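Local coordinates for protein scyllo-inosose 3-dehydrogenase (Thermotoga maritima, PDB 3IP1) that catalyses the NAD(+)-dependent oxidation of scyllo-inosose to 3-dehydro-scyllo-inosose, probably as a step in myo-inositol breakdown, at residues I67-Q76 with I376-Q384; L29-P40 with E80-F91. All coordinates share one frame; numbering follows the deposited sequence. Where two conformers were deposited one is given.

Interaction 1: residues I67-Q76 with I376-Q384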
loop_
_atom_site.group_PDB
_atom_site.type_symbol
_atom_site.label_atom_id
_atom_site.label_comp_id
_atom_site.label_asym_id
_atom_site.label_seq_id
_atom_site.Cartn_x
_atom_site.Cartn_y
_atom_site.Cartn_z
ATOM N N ILE A 67 -17.272 4.954 31.213
ATOM C CA ILE A 67 -16.790 6.315 31.439
ATOM C C ILE A 67 -15.433 6.445 30.747
ATOM O O ILE A 67 -14.503 5.720 31.069
ATOM C CB ILE A 67 -16.638 6.636 32.963
ATOM C CG1 ILE A 67 -17.981 6.431 33.687
ATOM C CG2 ILE A 67 -16.057 8.037 33.176
ATOM C CD1 ILE A 67 -17.975 6.671 35.222
ATOM N N CYS A 68 -15.338 7.395 29.821
ATOM C CA CYS A 68 -14.104 7.719 29.120
ATOM C C CYS A 68 -13.338 8.771 29.925
ATOM O O CYS A 68 -13.939 9.538 30.684
ATOM C CB CYS A 68 -14.452 8.255 27.725
ATOM S SG CYS A 68 -13.018 8.673 26.639
ATOM N N GLY A 69 -12.018 8.817 29.759
ATOM C CA GLY A 69 -11.210 9.930 30.277
ATOM C C GLY A 69 -11.689 11.311 29.845
ATOM O O GLY A 69 -11.554 12.273 30.609
ATOM N N SER A 70 -12.242 11.416 28.631
ATOM C CA SER A 70 -12.851 12.659 28.139
ATOM C C SER A 70 -14.064 13.066 28.979
ATOM O O SER A 70 -14.324 14.250 29.167
ATOM C CB SER A 70 -13.266 12.529 26.665
ATOM O OG SER A 70 -12.146 12.578 25.798
ATOM N N ASP A 71 -14.820 12.081 29.470
ATOM C CA ASP A 71 -15.952 12.389 30.382
ATOM C C ASP A 71 -15.458 13.020 31.671
ATOM O O ASP A 71 -15.984 14.060 32.109
ATOM C CB ASP A 71 -16.777 11.139 30.695
ATOM C CG ASP A 71 -17.486 10.600 29.471
ATOM O OD1 ASP A 71 -18.161 11.408 28.775
ATOM O OD2 ASP A 71 -17.370 9.385 29.213
ATOM N N VAL A 72 -14.420 12.406 32.250
ATOM C CA VAL A 72 -13.737 12.939 33.429
ATOM C C VAL A 72 -13.280 14.377 33.179
ATOM O O VAL A 72 -13.521 15.276 33.998
ATOM C CB VAL A 72 -12.548 12.021 33.827
ATOM C CG1 VAL A 72 -11.769 12.575 35.022
ATOM C CG2 VAL A 72 -13.066 10.615 34.108
ATOM N N HIS A 73 -12.684 14.603 32.014
ATOM C CA HIS A 73 -12.103 15.904 31.689
ATOM C C HIS A 73 -13.119 16.991 31.345
ATOM O O HIS A 73 -12.836 18.186 31.539
ATOM C CB HIS A 73 -11.023 15.762 30.609
ATOM C CG HIS A 73 -9.819 15.007 31.086
ATOM N ND1 HIS A 73 -8.892 14.446 30.230
ATOM C CD2 HIS A 73 -9.401 14.710 32.339
ATOM C CE1 HIS A 73 -7.951 13.845 30.936
ATOM N NE2 HIS A 73 -8.239 13.989 32.219
HETATM N N MSE A 74 -14.294 16.584 30.860
HETATM C CA MSE A 74 -15.393 17.529 30.681
HETATM C C MSE A 74 -15.950 18.066 32.001
HETATM O O MSE A 74 -16.411 19.204 32.048
HETATM C CB MSE A 74 -16.501 16.950 29.792
HETATM C CG MSE A 74 -16.247 17.104 28.284
HETATM SE SE MSE A 74 -17.741 16.397 27.226
HETATM C CE MSE A 74 -17.394 14.492 27.501
ATOM N N ALA A 75 -15.891 17.258 33.075
ATOM C CA ALA A 75 -16.457 17.644 34.366
ATOM C C ALA A 75 -15.392 18.099 35.371
ATOM O O ALA A 75 -15.716 18.405 36.519
ATOM C CB ALA A 75 -17.239 16.500 34.941
ATOM N N GLN A 76 -14.125 18.082 34.955
ATOM C CA GLN A 76 -13.019 18.505 35.796
ATOM C C GLN A 76 -12.611 19.889 35.327
ATOM O O GLN A 76 -12.675 20.179 34.137
ATOM C CB GLN A 76 -11.845 17.556 35.636
ATOM C CG GLN A 76 -10.648 17.863 36.527
ATOM C CD GLN A 76 -9.673 16.693 36.588
ATOM O OE1 GLN A 76 -9.827 15.712 35.869
ATOM N NE2 GLN A 76 -8.691 16.780 37.467
ATOM N N ILE A 376 -22.942 7.265 38.615
ATOM C CA ILE A 376 -22.063 7.804 37.560
ATOM C C ILE A 376 -21.494 9.185 37.889
ATOM O O ILE A 376 -20.281 9.379 37.783
ATOM C CB ILE A 376 -22.734 7.809 36.147
ATOM C CG1 ILE A 376 -22.873 6.384 35.594
ATOM C CG2 ILE A 376 -21.965 8.694 35.158
ATOM C CD1 ILE A 376 -21.551 5.582 35.470
ATOM N N PRO A 377 -22.356 10.155 38.273
ATOM C CA PRO A 377 -21.745 11.464 38.561
ATOM C C PRO A 377 -20.644 11.359 39.630
ATOM O O PRO A 377 -19.584 11.964 39.491
ATOM C CB PRO A 377 -22.939 12.309 39.043
ATOM C CG PRO A 377 -24.124 11.692 38.348
ATOM C CD PRO A 377 -23.831 10.215 38.318
ATOM N N GLU A 378 -20.885 10.550 40.655
ATOM C CA GLU A 378 -19.918 10.341 41.733
ATOM C C GLU A 378 -18.591 9.793 41.193
ATOM O O GLU A 378 -17.509 10.246 41.591
ATOM C CB GLU A 378 -20.510 9.393 42.792
ATOM C CG GLU A 378 -19.549 9.010 43.919
ATOM C CD GLU A 378 -19.963 7.733 44.681
ATOM O OE1 GLU A 378 -21.173 7.442 44.822
ATOM O OE2 GLU A 378 -19.057 7.010 45.145
ATOM N N TYR A 379 -18.676 8.819 40.288
ATOM C CA TYR A 379 -17.470 8.177 39.762
ATOM C C TYR A 379 -16.682 9.037 38.775
ATOM O O TYR A 379 -15.464 8.963 38.714
ATOM C CB TYR A 379 -17.790 6.786 39.197
ATOM C CG TYR A 379 -17.858 5.768 40.304
ATOM C CD1 TYR A 379 -16.692 5.148 40.771
ATOM C CD2 TYR A 379 -19.064 5.473 40.932
ATOM C CE1 TYR A 379 -16.733 4.237 41.827
ATOM C CE2 TYR A 379 -19.118 4.552 41.999
ATOM C CZ TYR A 379 -17.950 3.952 42.440
ATOM O OH TYR A 379 -17.985 3.044 43.473
ATOM N N ILE A 380 -17.391 9.841 37.998
ATOM C CA ILE A 380 -16.767 10.819 37.117
ATOM C C ILE A 380 -15.894 11.775 37.944
ATOM O O ILE A 380 -14.800 12.150 37.521
ATOM C CB ILE A 380 -17.855 11.590 36.309
ATOM C CG1 ILE A 380 -18.425 10.691 35.214
ATOM C CG2 ILE A 380 -17.321 12.897 35.715
ATOM C CD1 ILE A 380 -19.501 11.369 34.345
ATOM N N LYS A 381 -16.389 12.157 39.119
ATOM C CA LYS A 381 -15.630 12.958 40.072
ATOM C C LYS A 381 -14.454 12.176 40.711
ATOM O O LYS A 381 -13.313 12.657 40.784
ATOM C CB LYS A 381 -16.592 13.503 41.150
ATOM C CG LYS A 381 -15.987 13.681 42.572
ATOM C CD LYS A 381 -15.768 15.140 42.950
ATOM C CE LYS A 381 -14.707 15.811 42.094
ATOM N NZ LYS A 381 -14.081 16.991 42.791
ATOM N N ARG A 382 -14.739 10.972 41.177
ATOM C CA ARG A 382 -13.737 10.137 41.832
ATOM C C ARG A 382 -12.554 9.854 40.906
ATOM O O ARG A 382 -11.401 9.842 41.341
ATOM C CB ARG A 382 -14.408 8.849 42.259
ATOM C CG ARG A 382 -13.729 8.079 43.356
ATOM C CD ARG A 382 -14.839 7.438 44.155
ATOM N NE ARG A 382 -14.548 6.057 44.537
ATOM C CZ ARG A 382 -15.440 5.236 45.092
ATOM N NH1 ARG A 382 -15.086 3.994 45.417
ATOM N NH2 ARG A 382 -16.688 5.657 45.328
ATOM N N LEU A 383 -12.842 9.672 39.616
ATOM C CA LEU A 383 -11.803 9.355 38.625
ATOM C C LEU A 383 -10.798 10.482 38.413
ATOM O O LEU A 383 -9.753 10.264 37.819
ATOM C CB LEU A 383 -12.425 8.945 37.281
ATOM C CG LEU A 383 -12.938 7.509 37.163
ATOM C CD1 LEU A 383 -13.780 7.348 35.901
ATOM C CD2 LEU A 383 -11.789 6.503 37.176
ATOM N N GLN A 384 -11.111 11.686 38.888
ATOM C CA GLN A 384 -10.126 12.771 38.869
ATOM C C GLN A 384 -8.879 12.389 39.672
ATOM O O GLN A 384 -7.785 12.811 39.344
ATOM C CB GLN A 384 -10.716 14.093 39.387
ATOM C CG GLN A 384 -11.888 14.644 38.567
ATOM C CD GLN A 384 -12.508 15.915 39.161
ATOM O OE1 GLN A 384 -12.004 16.481 40.123
ATOM N NE2 GLN A 384 -13.608 16.358 38.580
HETATM O O HOH W 1 -14.551 14.849 36.474
#

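Interaction 2: residues L29-P40 with E80-F91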
loop_
_atom_site.group_PDB
_atom_site.type_symbol
_atom_site.label_atom_id
_atom_site.label_comp_id
_atom_site.label_asym_id
_atom_site.label_seq_id
_atom_site.Cartn_x
_atom_site.Cartn_y
_atom_site.Cartn_z
ATOM N N LEU A 29 -22.535 25.945 21.664
ATOM C CA LEU A 29 -21.625 24.995 21.030
ATOM C C LEU A 29 -20.281 25.626 20.711
ATOM O O LEU A 29 -20.215 26.692 20.110
ATOM C CB LEU A 29 -22.246 24.442 19.730
ATOM C CG LEU A 29 -21.420 23.431 18.901
ATOM C CD1 LEU A 29 -21.492 22.050 19.493
ATOM C CD2 LEU A 29 -21.880 23.392 17.440
ATOM N N THR A 30 -19.209 24.936 21.080
ATOM C CA THR A 30 -17.879 25.360 20.663
ATOM C C THR A 30 -16.995 24.185 20.271
ATOM O O THR A 30 -17.153 23.079 20.805
ATOM C CB THR A 30 -17.155 26.230 21.742
ATOM O OG1 THR A 30 -15.898 26.674 21.223
ATOM C CG2 THR A 30 -16.903 25.453 23.010
ATOM N N TRP A 31 -16.050 24.449 19.356
ATOM C CA TRP A 31 -14.994 23.491 19.039
ATOM C C TRP A 31 -13.838 23.549 20.044
ATOM O O TRP A 31 -12.999 22.646 20.067
ATOM C CB TRP A 31 -14.511 23.666 17.591
ATOM C CG TRP A 31 -15.391 22.874 16.646
ATOM C CD1 TRP A 31 -16.618 23.242 16.140
ATOM C CD2 TRP A 31 -15.125 21.564 16.141
ATOM N NE1 TRP A 31 -17.125 22.232 15.340
ATOM C CE2 TRP A 31 -16.233 21.190 15.330
ATOM C CE3 TRP A 31 -14.059 20.653 16.302
ATOM C CZ2 TRP A 31 -16.295 19.951 14.668
ATOM C CZ3 TRP A 31 -14.124 19.413 15.637
ATOM C CH2 TRP A 31 -15.235 19.082 14.834
ATOM N N LEU A 32 -13.845 24.586 20.905
ATOM C CA LEU A 32 -12.807 24.776 21.932
ATOM C C LEU A 32 -13.314 24.764 23.391
ATOM O O LEU A 32 -13.289 25.785 24.105
ATOM C CB LEU A 32 -12.002 26.050 21.643
ATOM C CG LEU A 32 -11.085 26.023 20.419
ATOM C CD1 LEU A 32 -10.535 27.419 20.148
ATOM C CD2 LEU A 32 -9.930 24.979 20.598
ATOM N N GLY A 33 -13.731 23.586 23.842
ATOM C CA GLY A 33 -14.351 23.435 25.159
ATOM C C GLY A 33 -13.700 24.204 26.293
ATOM O O GLY A 33 -14.350 25.003 26.970
ATOM N N SER A 34 -12.411 23.970 26.492
ATOM C CA SER A 34 -11.724 24.467 27.663
ATOM C C SER A 34 -11.525 25.986 27.635
ATOM O O SER A 34 -11.164 26.582 28.641
ATOM C CB SER A 34 -10.392 23.748 27.828
ATOM O OG SER A 34 -9.590 23.983 26.695
ATOM N N LYS A 35 -11.761 26.604 26.488
ATOM C CA LYS A 35 -11.676 28.056 26.354
ATOM C C LYS A 35 -13.017 28.734 26.637
ATOM O O LYS A 35 -13.090 29.962 26.639
ATOM C CB LYS A 35 -11.234 28.446 24.934
ATOM C CG LYS A 35 -9.878 27.884 24.520
ATOM C CD LYS A 35 -8.766 28.432 25.411
ATOM C CE LYS A 35 -7.417 28.330 24.720
ATOM N NZ LYS A 35 -6.338 28.768 25.638
ATOM N N VAL A 36 -14.068 27.937 26.850
ATOM C CA VAL A 36 -15.429 28.466 26.863
ATOM C C VAL A 36 -16.264 28.050 28.076
ATOM O O VAL A 36 -16.814 28.895 28.784
ATOM C CB VAL A 36 -16.159 28.054 25.575
ATOM C CG1 VAL A 36 -17.659 28.402 25.652
ATOM C CG2 VAL A 36 -15.520 28.738 24.372
ATOM N N TRP A 37 -16.363 26.744 28.302
ATOM C CA TRP A 37 -17.234 26.205 29.329
ATOM C C TRP A 37 -16.604 26.244 30.714
ATOM O O TRP A 37 -15.459 25.823 30.921
ATOM C CB TRP A 37 -17.685 24.779 28.972
ATOM C CG TRP A 37 -18.406 24.663 27.657
ATOM C CD1 TRP A 37 -17.928 24.075 26.524
ATOM C CD2 TRP A 37 -19.728 25.150 27.328
ATOM N NE1 TRP A 37 -18.860 24.148 25.522
ATOM C CE2 TRP A 37 -19.972 24.802 25.982
ATOM C CE3 TRP A 37 -20.725 25.841 28.041
ATOM C CZ2 TRP A 37 -21.179 25.119 25.324
ATOM C CZ3 TRP A 37 -21.925 26.148 27.394
ATOM C CH2 TRP A 37 -22.142 25.779 26.047
ATOM N N ARG A 38 -17.383 26.736 31.667
ATOM C CA ARG A 38 -16.909 26.964 33.033
ATOM C C ARG A 38 -17.899 26.392 34.064
ATOM O O ARG A 38 -19.109 26.387 33.822
ATOM C CB ARG A 38 -16.771 28.469 33.222
ATOM C CG ARG A 38 -15.771 28.889 34.248
ATOM C CD ARG A 38 -15.572 30.383 34.146
ATOM N NE ARG A 38 -14.516 30.836 35.022
ATOM C CZ ARG A 38 -14.281 32.115 35.292
ATOM N NH1 ARG A 38 -15.050 33.063 34.762
ATOM N NH2 ARG A 38 -13.287 32.436 36.101
ATOM N N TYR A 39 -17.378 25.939 35.202
ATOM C CA TYR A 39 -18.169 25.407 36.333
ATOM C C TYR A 39 -19.093 24.257 35.931
ATOM O O TYR A 39 -20.288 24.316 36.165
ATOM C CB TYR A 39 -18.975 26.516 37.040
ATOM C CG TYR A 39 -18.183 27.806 37.256
ATOM C CD1 TYR A 39 -17.083 27.842 38.117
ATOM C CD2 TYR A 39 -18.532 28.977 36.586
ATOM C CE1 TYR A 39 -16.346 29.023 38.304
ATOM C CE2 TYR A 39 -17.817 30.159 36.780
ATOM C CZ TYR A 39 -16.723 30.164 37.634
ATOM O OH TYR A 39 -16.028 31.320 37.808
ATOM N N PRO A 40 -18.533 23.191 35.331
ATOM C CA PRO A 40 -19.410 22.116 34.875
ATOM C C PRO A 40 -20.038 21.389 36.052
ATOM O O PRO A 40 -19.451 21.324 37.131
ATOM C CB PRO A 40 -18.447 21.177 34.148
ATOM C CG PRO A 40 -17.120 21.388 34.898
ATOM C CD PRO A 40 -17.106 22.853 35.167
ATOM N N GLU A 80 -9.358 28.109 37.447
ATOM C CA GLU A 80 -10.287 29.185 37.138
ATOM C C GLU A 80 -11.663 28.654 36.789
ATOM O O GLU A 80 -12.515 29.408 36.312
ATOM C CB GLU A 80 -9.771 30.047 35.976
ATOM C CG GLU A 80 -8.589 30.931 36.313
ATOM C CD GLU A 80 -7.266 30.181 36.227
ATOM O OE1 GLU A 80 -7.089 29.386 35.270
ATOM O OE2 GLU A 80 -6.397 30.387 37.111
ATOM N N GLY A 81 -11.870 27.352 36.987
ATOM C CA GLY A 81 -13.179 26.745 36.731
ATOM C C GLY A 81 -13.519 26.314 35.301
ATOM O O GLY A 81 -14.623 25.808 35.059
ATOM N N TYR A 82 -12.592 26.492 34.359
ATOM C CA TYR A 82 -12.795 26.003 32.979
ATOM C C TYR A 82 -12.599 24.501 32.895
ATOM O O TYR A 82 -11.692 23.962 33.533
ATOM C CB TYR A 82 -11.875 26.717 31.974
ATOM C CG TYR A 82 -12.272 28.159 31.815
ATOM C CD1 TYR A 82 -13.215 28.534 30.875
ATOM C CD2 TYR A 82 -11.742 29.149 32.661
ATOM C CE1 TYR A 82 -13.610 29.856 30.747
ATOM C CE2 TYR A 82 -12.131 30.480 32.538
ATOM C CZ TYR A 82 -13.069 30.817 31.589
ATOM O OH TYR A 82 -13.471 32.113 31.459
ATOM N N ILE A 83 -13.438 23.840 32.092
ATOM C CA ILE A 83 -13.310 22.392 31.855
ATOM C C ILE A 83 -11.933 22.073 31.251
ATOM O O ILE A 83 -11.326 22.937 30.596
ATOM C CB ILE A 83 -14.447 21.838 30.969
ATOM C CG1 ILE A 83 -14.249 22.239 29.508
ATOM C CG2 ILE A 83 -15.803 22.300 31.492
ATOM C CD1 ILE A 83 -15.320 21.750 28.565
ATOM N N LEU A 84 -11.439 20.861 31.502
ATOM C CA LEU A 84 -10.140 20.430 30.991
ATOM C C LEU A 84 -10.242 19.953 29.527
ATOM O O LEU A 84 -9.328 20.151 28.741
ATOM C CB LEU A 84 -9.522 19.344 31.901
ATOM C CG LEU A 84 -9.127 19.746 33.340
ATOM C CD1 LEU A 84 -8.140 18.733 33.952
ATOM C CD2 LEU A 84 -8.526 21.155 33.400
ATOM N N TYR A 85 -11.380 19.368 29.159
ATOM C CA TYR A 85 -11.582 18.893 27.793
ATOM C C TYR A 85 -11.519 20.012 26.749
ATOM O O TYR A 85 -12.325 20.947 26.762
ATOM C CB TYR A 85 -12.880 18.093 27.665
ATOM C CG TYR A 85 -13.029 17.441 26.313
ATOM C CD1 TYR A 85 -12.247 16.328 25.959
ATOM C CD2 TYR A 85 -13.913 17.952 25.384
ATOM C CE1 TYR A 85 -12.372 15.732 24.695
ATOM C CE2 TYR A 85 -14.046 17.380 24.119
ATOM C CZ TYR A 85 -13.283 16.274 23.783
ATOM O OH TYR A 85 -13.439 15.721 22.536
ATOM N N PRO A 86 -10.567 19.896 25.815
ATOM C CA PRO A 86 -10.285 21.010 24.910
ATOM C C PRO A 86 -11.092 21.032 23.607
ATOM O O PRO A 86 -10.997 22.008 22.858
ATOM C CB PRO A 86 -8.784 20.846 24.616
ATOM C CG PRO A 86 -8.512 19.334 24.796
ATOM C CD PRO A 86 -9.630 18.765 25.645
ATOM N N GLY A 87 -11.894 19.990 23.357
ATOM C CA GLY A 87 -12.559 19.808 22.061
ATOM C C GLY A 87 -14.021 20.219 21.939
ATOM O O GLY A 87 -14.545 21.007 22.737
ATOM N N LEU A 88 -14.671 19.689 20.903
ATOM C CA LEU A 88 -16.075 19.955 20.591
ATOM C C LEU A 88 -17.019 19.593 21.744
ATOM O O LEU A 88 -17.010 18.472 22.244
ATOM C CB LEU A 88 -16.472 19.178 19.333
ATOM C CG LEU A 88 -17.907 19.279 18.827
ATOM C CD1 LEU A 88 -18.187 20.707 18.300
ATOM C CD2 LEU A 88 -18.135 18.240 17.753
ATOM N N THR A 89 -17.836 20.566 22.142
ATOM C CA THR A 89 -18.717 20.449 23.299
ATOM C C THR A 89 -19.956 21.343 23.122
ATOM O O THR A 89 -19.835 22.538 22.842
ATOM C CB THR A 89 -17.973 20.833 24.597
ATOM O OG1 THR A 89 -17.058 21.901 24.313
ATOM C CG2 THR A 89 -17.182 19.646 25.149
ATOM N N GLY A 90 -21.136 20.750 23.282
ATOM C CA GLY A 90 -22.414 21.463 23.158
ATOM C C GLY A 90 -23.262 21.167 24.388
ATOM O O GLY A 90 -23.919 20.140 24.438
ATOM N N PHE A 91 -23.217 22.052 25.390
ATOM C CA PHE A 91 -23.896 21.847 26.683
ATOM C C PHE A 91 -25.210 22.635 26.806
ATOM O O PHE A 91 -25.310 23.753 26.286
ATOM C CB PHE A 91 -22.957 22.215 27.845
ATOM C CG PHE A 91 -21.674 21.392 27.897
ATOM C CD1 PHE A 91 -21.680 20.026 27.615
ATOM C CD2 PHE A 91 -20.464 21.993 28.259
ATOM C CE1 PHE A 91 -20.519 19.285 27.661
ATOM C CE2 PHE A 91 -19.288 21.259 28.321
ATOM C CZ PHE A 91 -19.315 19.893 28.033
HETATM O O HOH W 2 -9.992 24.305 23.945
#

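Interaction 1: residues I67-Q76 with I376-Q384
I67 and V72 press into the flank of helix 376-382, which crosses helix 69-75 at nearly a right angle (-87°), the segment axes 9.0 Å apart. At the buried end the packing is wholly aliphatic. The CG1 arm of I67 lies beside its backbone N (chi1 -57°), and its tip CD1 slides antiparallel past I376 CD1, 3.7 Å away. The other branch of I67, CG2, meets CD1 of L383 at 3.6 Å, a leucine whose CB also takes CG2 of V72 across a right-angled approach. I380 CG2 closes on A75 CB at 3.7 Å. The opposite end is polar and only partly buried. There the side chains of Q76 and Q384 run past one another in opposite directions, their amides stacked with planes 9° apart, and one water takes the place of direct bonds: it donates to V72 O and I380 O and accepts from Q384 NE2 at 2.8 Å. At the N-terminal end of helix 69-75, C68 and D71 form a capping box, C68 N donating to D71 OD2. C68 is a ligand of the first zinc, a site holding cadmium here; this is crossed-helix packing beside the metal site of a zinc-containing alcohol dehydrogenase.

Interaction 2: residues L29-P40 with E80-F91
Two largely irregular segments, the second in the loop between helix 69-75 and strand 93-94, lie antiparallel beside strand 3-12, joined mainly through their backbones. T30 and T89 make a hydrogen-bonded antiparallel pair, and a second, separate bridge joins R38 to Y82, where I83 N donates to W37 O and Y39 N to G81 O. Between them G33 N reaches G87 O, which also accepts from the hydroxyl of T89.

W37 fills the middle. The edge of F91 is turned to its face in a T-shaped pair, planes 58° apart, while F91 CB sits over the six-membered ring. The indole NE1 donates to T89 O at 3.3 Å from above the carbonyl plane; T30 N reaches the same oxygen from the opposite side, much less tilted, giving it two bonds. At one end, R38 stretches out with CG opposite its backbone N (chi1 -154°) and grips E80 O side-on, NE at 2.8 Å and NH2 at 3.1 Å, both in the guanidinium plane. Its CD lies over the ring of Y82 in a CH-pi contact, and D13 takes the NH1 in a salt bridge. At the other, exposed end, L88 CD1 stands 3.5 Å from the centroid of the five-membered ring of W31, over its face. Loop 80-91 also carries Y85 against S70, a probable charge-relay residue, in the catalytic, GroES-like part of a zinc-containing alcohol dehydrogenase.

How the interactions relate
After strand 3-12 the chain passes through 29-40, then strands 40-47 and 57-66, and enters 67-76; soon afterwards 80-91 returns to 29-40, so that interaction 2 closes a loop of 39 intervening residues. Interaction 1 closes much later, when 376-384 comes back to 67-76 after the whole Rossmann-type parallel sheet has been made. The segments alternate along the chain, so the two closures cross. They also touch: L84 N lies 3.0 Å from both H73 O and Q76 O, probably hydrogen-bonded. Together they tie an N-terminal segment, through loop 80-91, and the last helix, 376-382, to helix 69-75, which carries the probable charge-relay residues S70 and H73.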